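Local coordinates for protein CT_858 (Chlamydia trachomatis, PDB 3DOR) that is a secreted chlamydial protease, probably a serine endopeptidase of the S41 family, that is dimeric in its mature form, at residues L36-L47 with Q59-G67; T77-Y88 with F151-P162. One frame throughout, in Å; residues are numbered along the deposited sequence.

Overall arrangement
The two contacts follow one another along the chain and lie about 20 Å apart, centre to centre. Contact 1 pairs two antiparallel helices of the N-terminal region, about 25 Å from the centre of the chain; contact 2 pairs strand 83-92 with strand 152-154 in the sheet of the PDZ-like domain and includes the end of strand 75-78, which belongs to a separate sheet. Helix 55-67 and strand 75-78 are consecutive in the chain and bring the contacts together: Q59 O lies 3.2 Å from F78 CZ, and Q60 CG packs 3.3 Å from G158 O. The helices of contact 1 thus meet contact 2 through Q59, Q60 and A63, which touch F78, L157, G158 and K160.

Contact 1: residues L36-L47 with Q59-G67; sequences LVQSSVSAQQKL and QQVLADFIG
F65 reaches from helix 59-67 into a hole lined by L36, S39, S40 and A43, a knob-into-hole fit in an antiparallel helical hairpin. The two helical segments run at 166° to each other, their axes 10.0 Å apart at closest approach.

The packing is mainly apolar and has two centres. At the first, the F65 side chain leaves its helix with CG anti to the backbone N (chi1 173°), which carries the ring across to the facing helix. Its edge meets the backbone there, CE1 lying 3.5 Å from S40 N, while L36 CD1 approaches CZ obliquely at 3.9 Å. The methyl of A43 also comes at the ring obliquely, near CD1. The second centre is V61, whose CG1 lies 3.8 Å from A43 O and also meets L47 CG. L47 CD2 packs against V61 CB, 4.0 Å away. K46 runs antiparallel to the valine side chain and touches V61 CG1 with its CE, 4.0 Å away. On the buried side L11 of helix 2-20 packs on A43 and L62, and L18 on L36.

Polar groups lie round this apolar seam. S40 OG accepts a bond from Q44 NE2 and is also hydrogen-bonded to E15, while S39 OG bonds to the backbone O of D35. At the exposed margin K46 and D64 have opposite charges but form no direct salt bridge: one water accepts from K46 NZ at 2.7 Å and donates to D64 OD2 at 2.7 Å.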
loop_
_atom_site.group_PDB
_atom_site.type_symbol
_atom_site.label_atom_id
_atom_site.label_comp_id
_atom_site.label_asym_id
_atom_site.label_seq_id
_atom_site.Cartn_x
_atom_site.Cartn_y
_atom_site.Cartn_z
ATOM N N LEU B 36 -27.442 4.959 -6.971
ATOM C CA LEU B 36 -26.705 4.063 -6.094
ATOM C C LEU B 36 -27.541 3.012 -5.358
ATOM O O LEU B 36 -27.338 1.815 -5.543
ATOM C CB LEU B 36 -25.897 4.887 -5.089
ATOM C CG LEU B 36 -25.059 4.088 -4.082
ATOM C CD1 LEU B 36 -24.317 2.942 -4.769
ATOM C CD2 LEU B 36 -24.083 5.028 -3.408
ATOM N N VAL B 37 -28.470 3.457 -4.523
ATOM C CA VAL B 37 -29.309 2.532 -3.764
ATOM C C VAL B 37 -29.977 1.504 -4.671
ATOM O O VAL B 37 -29.908 0.303 -4.419
ATOM C CB VAL B 37 -30.402 3.293 -2.975
ATOM C CG1 VAL B 37 -31.273 2.310 -2.201
ATOM C CG2 VAL B 37 -29.754 4.287 -2.025
ATOM N N GLN B 38 -30.613 1.978 -5.734
ATOM C CA GLN B 38 -31.291 1.096 -6.678
ATOM C C GLN B 38 -30.359 0.078 -7.355
ATOM O O GLN B 38 -30.717 -1.093 -7.508
ATOM C CB GLN B 38 -32.021 1.942 -7.723
ATOM C CG GLN B 38 -32.789 1.141 -8.750
ATOM C CD GLN B 38 -32.072 1.069 -10.079
ATOM O OE1 GLN B 38 -31.911 2.080 -10.767
ATOM N NE2 GLN B 38 -31.628 -0.129 -10.448
ATOM N N SER B 39 -29.167 0.511 -7.763
ATOM C CA SER B 39 -28.216 -0.408 -8.396
ATOM C C SER B 39 -27.792 -1.441 -7.355
ATOM O O SER B 39 -27.592 -2.614 -7.665
ATOM C CB SER B 39 -26.968 0.340 -8.887
ATOM O OG SER B 39 -27.297 1.373 -9.801
ATOM N N SER B 40 -27.641 -0.989 -6.117
ATOM C CA SER B 40 -27.245 -1.881 -5.037
ATOM C C SER B 40 -28.351 -2.904 -4.781
ATOM O O SER B 40 -28.103 -4.114 -4.747
ATOM C CB SER B 40 -26.975 -1.081 -3.764
ATOM O OG SER B 40 -26.478 -1.930 -2.742
ATOM N N VAL B 41 -29.572 -2.411 -4.605
ATOM C CA VAL B 41 -30.711 -3.286 -4.366
ATOM C C VAL B 41 -30.816 -4.331 -5.466
ATOM O O VAL B 41 -31.127 -5.494 -5.204
ATOM C CB VAL B 41 -32.028 -2.480 -4.295
ATOM C CG1 VAL B 41 -33.226 -3.404 -4.465
ATOM C CG2 VAL B 41 -32.113 -1.771 -2.954
ATOM N N SER B 42 -30.543 -3.917 -6.698
ATOM C CA SER B 42 -30.607 -4.833 -7.825
ATOM C C SER B 42 -29.535 -5.909 -7.710
ATOM O O SER B 42 -29.797 -7.091 -7.942
ATOM C CB SER B 42 -30.433 -4.066 -9.140
ATOM O OG SER B 42 -30.322 -4.965 -10.232
ATOM N N ALA B 43 -28.321 -5.501 -7.353
ATOM C CA ALA B 43 -27.223 -6.451 -7.201
ATOM C C ALA B 43 -27.543 -7.438 -6.090
ATOM O O ALA B 43 -27.346 -8.640 -6.248
ATOM C CB ALA B 43 -25.924 -5.717 -6.886
ATOM N N GLN B 44 -28.037 -6.920 -4.968
ATOM C CA GLN B 44 -28.391 -7.755 -3.818
ATOM C C GLN B 44 -29.368 -8.843 -4.230
ATOM O O GLN B 44 -29.188 -10.020 -3.902
ATOM C CB GLN B 44 -29.023 -6.907 -2.714
ATOM C CG GLN B 44 -28.096 -5.864 -2.127
ATOM C CD GLN B 44 -28.776 -5.018 -1.075
ATOM O OE1 GLN B 44 -29.390 -5.541 -0.145
ATOM N NE2 GLN B 44 -28.668 -3.705 -1.211
ATOM N N GLN B 45 -30.405 -8.444 -4.954
ATOM C CA GLN B 45 -31.398 -9.400 -5.407
ATOM C C GLN B 45 -30.796 -10.489 -6.275
ATOM O O GLN B 45 -31.162 -11.657 -6.153
ATOM C CB GLN B 45 -32.522 -8.690 -6.154
ATOM C CG GLN B 45 -33.619 -8.231 -5.223
ATOM C CD GLN B 45 -34.133 -9.372 -4.361
ATOM O OE1 GLN B 45 -34.566 -10.406 -4.879
ATOM N NE2 GLN B 45 -34.080 -9.195 -3.042
ATOM N N LYS B 46 -29.871 -10.117 -7.149
ATOM C CA LYS B 46 -29.243 -11.113 -7.999
ATOM C C LYS B 46 -28.511 -12.131 -7.129
ATOM O O LYS B 46 -28.494 -13.320 -7.432
ATOM C CB LYS B 46 -28.274 -10.448 -8.983
ATOM C CG LYS B 46 -28.976 -9.572 -10.009
ATOM C CD LYS B 46 -28.061 -9.153 -11.164
ATOM C CE LYS B 46 -27.023 -8.130 -10.738
ATOM N NZ LYS B 46 -26.194 -7.686 -11.895
ATOM N N LEU B 47 -27.916 -11.660 -6.037
ATOM C CA LEU B 47 -27.186 -12.542 -5.133
ATOM C C LEU B 47 -28.137 -13.371 -4.268
ATOM O O LEU B 47 -27.909 -14.559 -4.040
ATOM C CB LEU B 47 -26.261 -11.720 -4.229
ATOM C CG LEU B 47 -25.066 -11.003 -4.860
ATOM C CD1 LEU B 47 -24.484 -10.033 -3.856
ATOM C CD2 LEU B 47 -24.018 -12.013 -5.301
ATOM N N GLN B 59 -18.579 -12.732 -7.861
ATOM C CA GLN B 59 -17.544 -11.812 -8.319
ATOM C C GLN B 59 -18.076 -11.062 -9.541
ATOM O O GLN B 59 -17.892 -9.849 -9.672
ATOM C CB GLN B 59 -16.266 -12.581 -8.667
ATOM C CG GLN B 59 -15.693 -13.352 -7.490
ATOM C CD GLN B 59 -14.359 -14.000 -7.800
ATOM O OE1 GLN B 59 -14.144 -14.505 -8.900
ATOM N NE2 GLN B 59 -13.462 -14.007 -6.819
ATOM N N GLN B 60 -18.743 -11.798 -10.426
ATOM C CA GLN B 60 -19.336 -11.226 -11.626
ATOM C C GLN B 60 -20.366 -10.181 -11.233
ATOM O O GLN B 60 -20.438 -9.112 -11.836
ATOM C CB GLN B 60 -20.021 -12.320 -12.450
ATOM C CG GLN B 60 -19.069 -13.213 -13.213
ATOM C CD GLN B 60 -19.640 -14.590 -13.455
ATOM O OE1 GLN B 60 -20.851 -14.755 -13.579
ATOM N NE2 GLN B 60 -18.767 -15.592 -13.533
ATOM N N VAL B 61 -21.164 -10.483 -10.218
ATOM C CA VAL B 61 -22.185 -9.541 -9.777
ATOM C C VAL B 61 -21.589 -8.251 -9.233
ATOM O O VAL B 61 -22.087 -7.162 -9.523
ATOM C CB VAL B 61 -23.097 -10.155 -8.697
ATOM C CG1 VAL B 61 -24.055 -9.098 -8.162
ATOM C CG2 VAL B 61 -23.879 -11.314 -9.288
ATOM N N LEU B 62 -20.528 -8.373 -8.441
ATOM C CA LEU B 62 -19.880 -7.196 -7.868
ATOM C C LEU B 62 -19.194 -6.399 -8.972
ATOM O O LEU B 62 -19.244 -5.170 -8.992
ATOM C CB LEU B 62 -18.858 -7.617 -6.801
ATOM C CG LEU B 62 -19.438 -8.320 -5.570
ATOM C CD1 LEU B 62 -18.340 -8.598 -4.558
ATOM C CD2 LEU B 62 -20.507 -7.453 -4.942
ATOM N N ALA B 63 -18.562 -7.109 -9.897
ATOM C CA ALA B 63 -17.878 -6.477 -11.014
ATOM C C ALA B 63 -18.871 -5.727 -11.909
ATOM O O ALA B 63 -18.560 -4.650 -12.419
ATOM C CB ALA B 63 -17.124 -7.527 -11.820
ATOM N N ASP B 64 -20.062 -6.295 -12.096
ATOM C CA ASP B 64 -21.084 -5.653 -12.922
ATOM C C ASP B 64 -21.637 -4.427 -12.226
ATOM O O ASP B 64 -21.982 -3.441 -12.869
ATOM C CB ASP B 64 -22.220 -6.630 -13.243
ATOM C CG ASP B 64 -21.794 -7.706 -14.227
ATOM O OD1 ASP B 64 -20.633 -7.663 -14.692
ATOM O OD2 ASP B 64 -22.614 -8.593 -14.539
ATOM N N PHE B 65 -21.718 -4.496 -10.903
ATOM C CA PHE B 65 -22.207 -3.390 -10.093
ATOM C C PHE B 65 -21.276 -2.179 -10.273
ATOM O O PHE B 65 -21.730 -1.054 -10.492
ATOM C CB PHE B 65 -22.239 -3.821 -8.623
ATOM C CG PHE B 65 -22.567 -2.715 -7.665
ATOM C CD1 PHE B 65 -23.834 -2.134 -7.654
ATOM C CD2 PHE B 65 -21.611 -2.265 -6.751
ATOM C CE1 PHE B 65 -24.150 -1.118 -6.740
ATOM C CE2 PHE B 65 -21.908 -1.249 -5.830
ATOM C CZ PHE B 65 -23.180 -0.676 -5.826
ATOM N N ILE B 66 -19.970 -2.407 -10.172
ATOM C CA ILE B 66 -19.021 -1.310 -10.343
ATOM C C ILE B 66 -18.963 -0.928 -11.820
ATOM O O ILE B 66 -18.799 0.241 -12.162
ATOM C CB ILE B 66 -17.604 -1.700 -9.845
ATOM C CG1 ILE B 66 -17.661 -2.058 -8.358
ATOM C CG2 ILE B 66 -16.621 -0.540 -10.070
ATOM C CD1 ILE B 66 -18.149 -0.932 -7.472
ATOM N N GLY B 67 -19.106 -1.919 -12.695
ATOM C CA GLY B 67 -19.087 -1.641 -14.120
ATOM C C GLY B 67 -20.246 -0.734 -14.499
ATOM O O GLY B 67 -20.199 -0.045 -15.523
HETATM O O HOH W 1 -24.442 -9.509 -12.787
#

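Contact 2: residues T77-Y88 with F151-P162; sequences TFFAIESAYLPY and FSRMASLGHKVP
A84 and R153 form a hydrogen-bonded antiparallel pair: A84 N donates to R153 O and R153 N to A84 O, both at 2.9 Å. S83 with M154 and Y85 with S152 are the flanking non-hydrogen-bonded pairs. The pairing is prolonged by L86 N to F151 O and by A155 N to E82 O, and F78 N bonds to S156 O. Water completes the polar join. One molecule links A80 O, E82 O and S156 N; another lies between A84 O and S152 OG.

Strands 83-92 and 152-154 belong to the antiparallel sheet of the PDZ-like domain, where 177-187 lies on the other edge of 83-92; F78 ends strand 75-78, which pairs with strand 507-518 of a separate sheet.

Apolar contacts flank the backbone bonds. V161 CG1 lies 3.6 Å from A84 CB, and E82, its CG anti to the backbone N (chi1 179°), runs its chain out along V161 CB. With chi1 at -67° F151 puts its ring against L86 and Y88, CD2 3.6 Å from L86 CD1; the edge of Y88 turns toward the F151 face, planes at 63°. At the far end the F78 ring, which also touches A63 of helix 55-67, brings CE1 to 3.7 Å from G158 N.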
loop_
_atom_site.group_PDB
_atom_site.type_symbol
_atom_site.label_atom_id
_atom_site.label_comp_id
_atom_site.label_asym_id
_atom_site.label_seq_id
_atom_site.Cartn_x
_atom_site.Cartn_y
_atom_site.Cartn_z
ATOM N N THR B 77 -10.945 -6.056 -9.222
ATOM C CA THR B 77 -10.111 -7.156 -9.692
ATOM C C THR B 77 -10.223 -8.215 -8.600
ATOM O O THR B 77 -10.447 -7.883 -7.434
ATOM C CB THR B 77 -8.632 -6.752 -9.857
ATOM O OG1 THR B 77 -8.078 -6.415 -8.583
ATOM C CG2 THR B 77 -8.510 -5.557 -10.790
ATOM N N PHE B 78 -10.067 -9.483 -8.963
ATOM C CA PHE B 78 -10.203 -10.551 -7.977
ATOM C C PHE B 78 -9.012 -11.487 -7.914
ATOM O O PHE B 78 -8.247 -11.591 -8.876
ATOM C CB PHE B 78 -11.468 -11.369 -8.277
ATOM C CG PHE B 78 -12.700 -10.529 -8.469
ATOM C CD1 PHE B 78 -12.993 -9.978 -9.712
ATOM C CD2 PHE B 78 -13.559 -10.272 -7.400
ATOM C CE1 PHE B 78 -14.127 -9.178 -9.895
ATOM C CE2 PHE B 78 -14.696 -9.471 -7.571
ATOM C CZ PHE B 78 -14.977 -8.927 -8.820
ATOM N N PHE B 79 -8.859 -12.166 -6.776
ATOM C CA PHE B 79 -7.776 -13.133 -6.616
ATOM C C PHE B 79 -8.247 -14.394 -7.338
ATOM O O PHE B 79 -8.726 -15.330 -6.705
ATOM C CB PHE B 79 -7.525 -13.465 -5.132
ATOM C CG PHE B 79 -6.890 -12.351 -4.342
ATOM C CD1 PHE B 79 -7.623 -11.646 -3.388
ATOM C CD2 PHE B 79 -5.548 -12.019 -4.537
ATOM C CE1 PHE B 79 -7.028 -10.630 -2.636
ATOM C CE2 PHE B 79 -4.942 -11.006 -3.795
ATOM C CZ PHE B 79 -5.683 -10.309 -2.841
ATOM N N ALA B 80 -8.121 -14.398 -8.661
ATOM C CA ALA B 80 -8.544 -15.522 -9.501
ATOM C C ALA B 80 -7.682 -15.537 -10.751
ATOM O O ALA B 80 -7.348 -14.478 -11.276
ATOM C CB ALA B 80 -10.010 -15.359 -9.881
ATOM N N ILE B 81 -7.327 -16.722 -11.242
ATOM C CA ILE B 81 -6.474 -16.802 -12.424
ATOM C C ILE B 81 -7.102 -17.362 -13.691
ATOM O O ILE B 81 -6.501 -17.280 -14.761
ATOM C CB ILE B 81 -5.199 -17.620 -12.144
ATOM C CG1 ILE B 81 -5.563 -19.070 -11.832
ATOM C CG2 ILE B 81 -4.431 -16.999 -10.983
ATOM C CD1 ILE B 81 -4.359 -19.939 -11.553
ATOM N N GLU B 82 -8.295 -17.935 -13.585
ATOM C CA GLU B 82 -8.948 -18.487 -14.767
ATOM C C GLU B 82 -8.993 -17.457 -15.899
ATOM O O GLU B 82 -9.335 -16.295 -15.672
ATOM C CB GLU B 82 -10.370 -18.928 -14.432
ATOM C CG GLU B 82 -11.116 -19.479 -15.628
ATOM C CD GLU B 82 -12.507 -19.933 -15.270
ATOM O OE1 GLU B 82 -13.198 -19.192 -14.540
ATOM O OE2 GLU B 82 -12.911 -21.022 -15.722
ATOM N N SER B 83 -8.650 -17.880 -17.112
ATOM C CA SER B 83 -8.671 -16.964 -18.246
ATOM C C SER B 83 -8.759 -17.674 -19.593
ATOM O O SER B 83 -8.439 -18.859 -19.714
ATOM C CB SER B 83 -7.421 -16.080 -18.231
ATOM O OG SER B 83 -6.265 -16.826 -18.577
ATOM N N ALA B 84 -9.189 -16.929 -20.604
ATOM C CA ALA B 84 -9.324 -17.443 -21.964
ATOM C C ALA B 84 -8.720 -16.399 -22.894
ATOM O O ALA B 84 -8.958 -15.211 -22.723
ATOM C CB ALA B 84 -10.790 -17.663 -22.298
ATOM N N TYR B 85 -7.947 -16.843 -23.877
ATOM C CA TYR B 85 -7.293 -15.920 -24.794
ATOM C C TYR B 85 -7.142 -16.472 -26.204
ATOM O O TYR B 85 -6.804 -17.639 -26.373
ATOM C CB TYR B 85 -5.899 -15.585 -24.255
ATOM C CG TYR B 85 -5.065 -14.697 -25.157
ATOM C CD1 TYR B 85 -5.302 -13.323 -25.228
ATOM C CD2 TYR B 85 -4.025 -15.228 -25.923
ATOM C CE1 TYR B 85 -4.524 -12.496 -26.040
ATOM C CE2 TYR B 85 -3.238 -14.416 -26.738
ATOM C CZ TYR B 85 -3.494 -13.049 -26.791
ATOM O OH TYR B 85 -2.726 -12.238 -27.591
ATOM N N LEU B 86 -7.396 -15.625 -27.201
ATOM C CA LEU B 86 -7.228 -15.981 -28.609
ATOM C C LEU B 86 -6.213 -14.986 -29.174
ATOM O O LEU B 86 -6.389 -13.776 -29.048
ATOM C CB LEU B 86 -8.557 -15.895 -29.357
ATOM C CG LEU B 86 -9.524 -17.022 -28.960
ATOM C CD1 LEU B 86 -10.870 -16.861 -29.655
ATOM C CD2 LEU B 86 -8.877 -18.360 -29.317
ATOM N N PRO B 87 -5.136 -15.486 -29.808
ATOM C CA PRO B 87 -4.045 -14.702 -30.401
ATOM C C PRO B 87 -4.330 -13.822 -31.620
ATOM O O PRO B 87 -3.610 -13.886 -32.623
ATOM C CB PRO B 87 -3.000 -15.764 -30.704
ATOM C CG PRO B 87 -3.852 -16.909 -31.153
ATOM C CD PRO B 87 -4.977 -16.918 -30.130
ATOM N N TYR B 88 -5.362 -12.993 -31.532
ATOM C CA TYR B 88 -5.700 -12.094 -32.631
ATOM C C TYR B 88 -5.991 -10.690 -32.138
ATOM O O TYR B 88 -6.227 -10.476 -30.949
ATOM C CB TYR B 88 -6.914 -12.607 -33.395
ATOM C CG TYR B 88 -6.774 -14.042 -33.804
ATOM C CD1 TYR B 88 -7.283 -15.065 -33.002
ATOM C CD2 TYR B 88 -6.094 -14.386 -34.967
ATOM C CE1 TYR B 88 -7.112 -16.403 -33.352
ATOM C CE2 TYR B 88 -5.916 -15.720 -35.328
ATOM C CZ TYR B 88 -6.423 -16.721 -34.515
ATOM O OH TYR B 88 -6.213 -18.034 -34.853
ATOM N N PHE B 151 -11.282 -11.037 -27.309
ATOM C CA PHE B 151 -10.426 -12.220 -27.314
ATOM C C PHE B 151 -9.610 -12.403 -26.035
ATOM O O PHE B 151 -8.617 -13.129 -26.023
ATOM C CB PHE B 151 -9.493 -12.180 -28.525
ATOM C CG PHE B 151 -10.204 -12.330 -29.845
ATOM C CD1 PHE B 151 -9.828 -11.567 -30.939
ATOM C CD2 PHE B 151 -11.233 -13.252 -30.000
ATOM C CE1 PHE B 151 -10.465 -11.721 -32.175
ATOM C CE2 PHE B 151 -11.877 -13.413 -31.232
ATOM C CZ PHE B 151 -11.490 -12.646 -32.318
ATOM N N SER B 152 -10.034 -11.766 -24.950
ATOM C CA SER B 152 -9.312 -11.886 -23.684
ATOM C C SER B 152 -10.284 -11.811 -22.511
ATOM O O SER B 152 -10.710 -10.725 -22.115
ATOM C CB SER B 152 -8.258 -10.772 -23.578
ATOM O OG SER B 152 -7.404 -10.988 -22.475
ATOM N N ARG B 153 -10.644 -12.974 -21.968
ATOM C CA ARG B 153 -11.584 -13.055 -20.852
ATOM C C ARG B 153 -10.817 -13.427 -19.593
ATOM O O ARG B 153 -10.037 -14.377 -19.590
ATOM C CB ARG B 153 -12.657 -14.104 -21.140
ATOM C CG ARG B 153 -13.313 -13.957 -22.501
ATOM C CD ARG B 153 -14.095 -12.659 -22.627
ATOM N NE ARG B 153 -14.511 -12.453 -24.008
ATOM C CZ ARG B 153 -15.478 -13.135 -24.619
ATOM N NH1 ARG B 153 -16.160 -14.066 -23.967
ATOM N NH2 ARG B 153 -15.724 -12.925 -25.905
ATOM N N MET B 154 -11.053 -12.691 -18.514
ATOM C CA MET B 154 -10.323 -12.934 -17.281
ATOM C C MET B 154 -11.192 -12.921 -16.039
ATOM O O MET B 154 -11.867 -11.935 -15.760
ATOM C CB MET B 154 -9.224 -11.880 -17.145
ATOM C CG MET B 154 -8.169 -11.956 -18.241
ATOM S SD MET B 154 -7.165 -10.466 -18.362
ATOM C CE MET B 154 -6.203 -10.622 -16.879
ATOM N N ALA B 155 -11.173 -14.018 -15.289
ATOM C CA ALA B 155 -11.961 -14.077 -14.065
ATOM C C ALA B 155 -11.410 -13.021 -13.108
ATOM O O ALA B 155 -12.110 -12.585 -12.202
ATOM C CB ALA B 155 -11.871 -15.470 -13.421
ATOM N N SER B 156 -10.156 -12.616 -13.317
ATOM C CA SER B 156 -9.531 -11.608 -12.462
ATOM C C SER B 156 -10.254 -10.274 -12.608
ATOM O O SER B 156 -10.147 -9.402 -11.750
ATOM C CB SER B 156 -8.040 -11.428 -12.814
ATOM O OG SER B 156 -7.859 -10.881 -14.114
ATOM N N LEU B 157 -10.995 -10.117 -13.699
ATOM C CA LEU B 157 -11.727 -8.887 -13.923
ATOM C C LEU B 157 -13.236 -9.106 -13.789
ATOM O O LEU B 157 -14.036 -8.205 -14.061
ATOM C CB LEU B 157 -11.381 -8.324 -15.305
ATOM C CG LEU B 157 -9.911 -7.926 -15.502
ATOM C CD1 LEU B 157 -9.688 -7.365 -16.912
ATOM C CD2 LEU B 157 -9.538 -6.883 -14.455
ATOM N N GLY B 158 -13.623 -10.306 -13.364
ATOM C CA GLY B 158 -15.036 -10.601 -13.200
ATOM C C GLY B 158 -15.737 -11.086 -14.462
ATOM O O GLY B 158 -16.974 -11.100 -14.522
ATOM N N HIS B 159 -14.959 -11.479 -15.469
ATOM C CA HIS B 159 -15.536 -11.981 -16.712
ATOM C C HIS B 159 -15.908 -13.446 -16.555
ATOM O O HIS B 159 -15.312 -14.163 -15.758
ATOM C CB HIS B 159 -14.537 -11.941 -17.882
ATOM C CG HIS B 159 -13.953 -10.596 -18.164
ATOM N ND1 HIS B 159 -14.579 -9.418 -17.815
ATOM C CD2 HIS B 159 -12.820 -10.242 -18.818
ATOM C CE1 HIS B 159 -13.859 -8.397 -18.245
ATOM N NE2 HIS B 159 -12.788 -8.871 -18.856
ATOM N N LYS B 160 -16.892 -13.889 -17.327
ATOM C CA LYS B 160 -17.251 -15.300 -17.334
ATOM C C LYS B 160 -16.194 -15.799 -18.308
ATOM O O LYS B 160 -15.997 -15.189 -19.355
ATOM C CB LYS B 160 -18.632 -15.521 -17.948
ATOM C CG LYS B 160 -19.797 -15.043 -17.109
ATOM C CD LYS B 160 -21.108 -15.365 -17.817
ATOM C CE LYS B 160 -22.313 -15.022 -16.959
ATOM N NZ LYS B 160 -23.577 -15.187 -17.729
ATOM N N VAL B 161 -15.503 -16.879 -17.980
ATOM C CA VAL B 161 -14.470 -17.379 -18.875
ATOM C C VAL B 161 -14.912 -18.568 -19.724
ATOM O O VAL B 161 -15.296 -19.611 -19.195
ATOM C CB VAL B 161 -13.205 -17.793 -18.088
ATOM C CG1 VAL B 161 -12.127 -18.270 -19.049
ATOM C CG2 VAL B 161 -12.700 -16.622 -17.261
ATOM N N PRO B 162 -14.867 -18.423 -21.058
ATOM C CA PRO B 162 -15.258 -19.498 -21.975
ATOM C C PRO B 162 -14.062 -20.418 -22.200
ATOM O O PRO B 162 -12.963 -20.143 -21.723
ATOM C CB PRO B 162 -15.627 -18.742 -23.242
ATOM C CG PRO B 162 -14.589 -17.646 -23.256
ATOM C CD PRO B 162 -14.607 -17.173 -21.799
HETATM O O HOH W 2 -8.051 -14.246 -14.291
HETATM O O HOH W 3 -7.138 -13.576 -21.243
#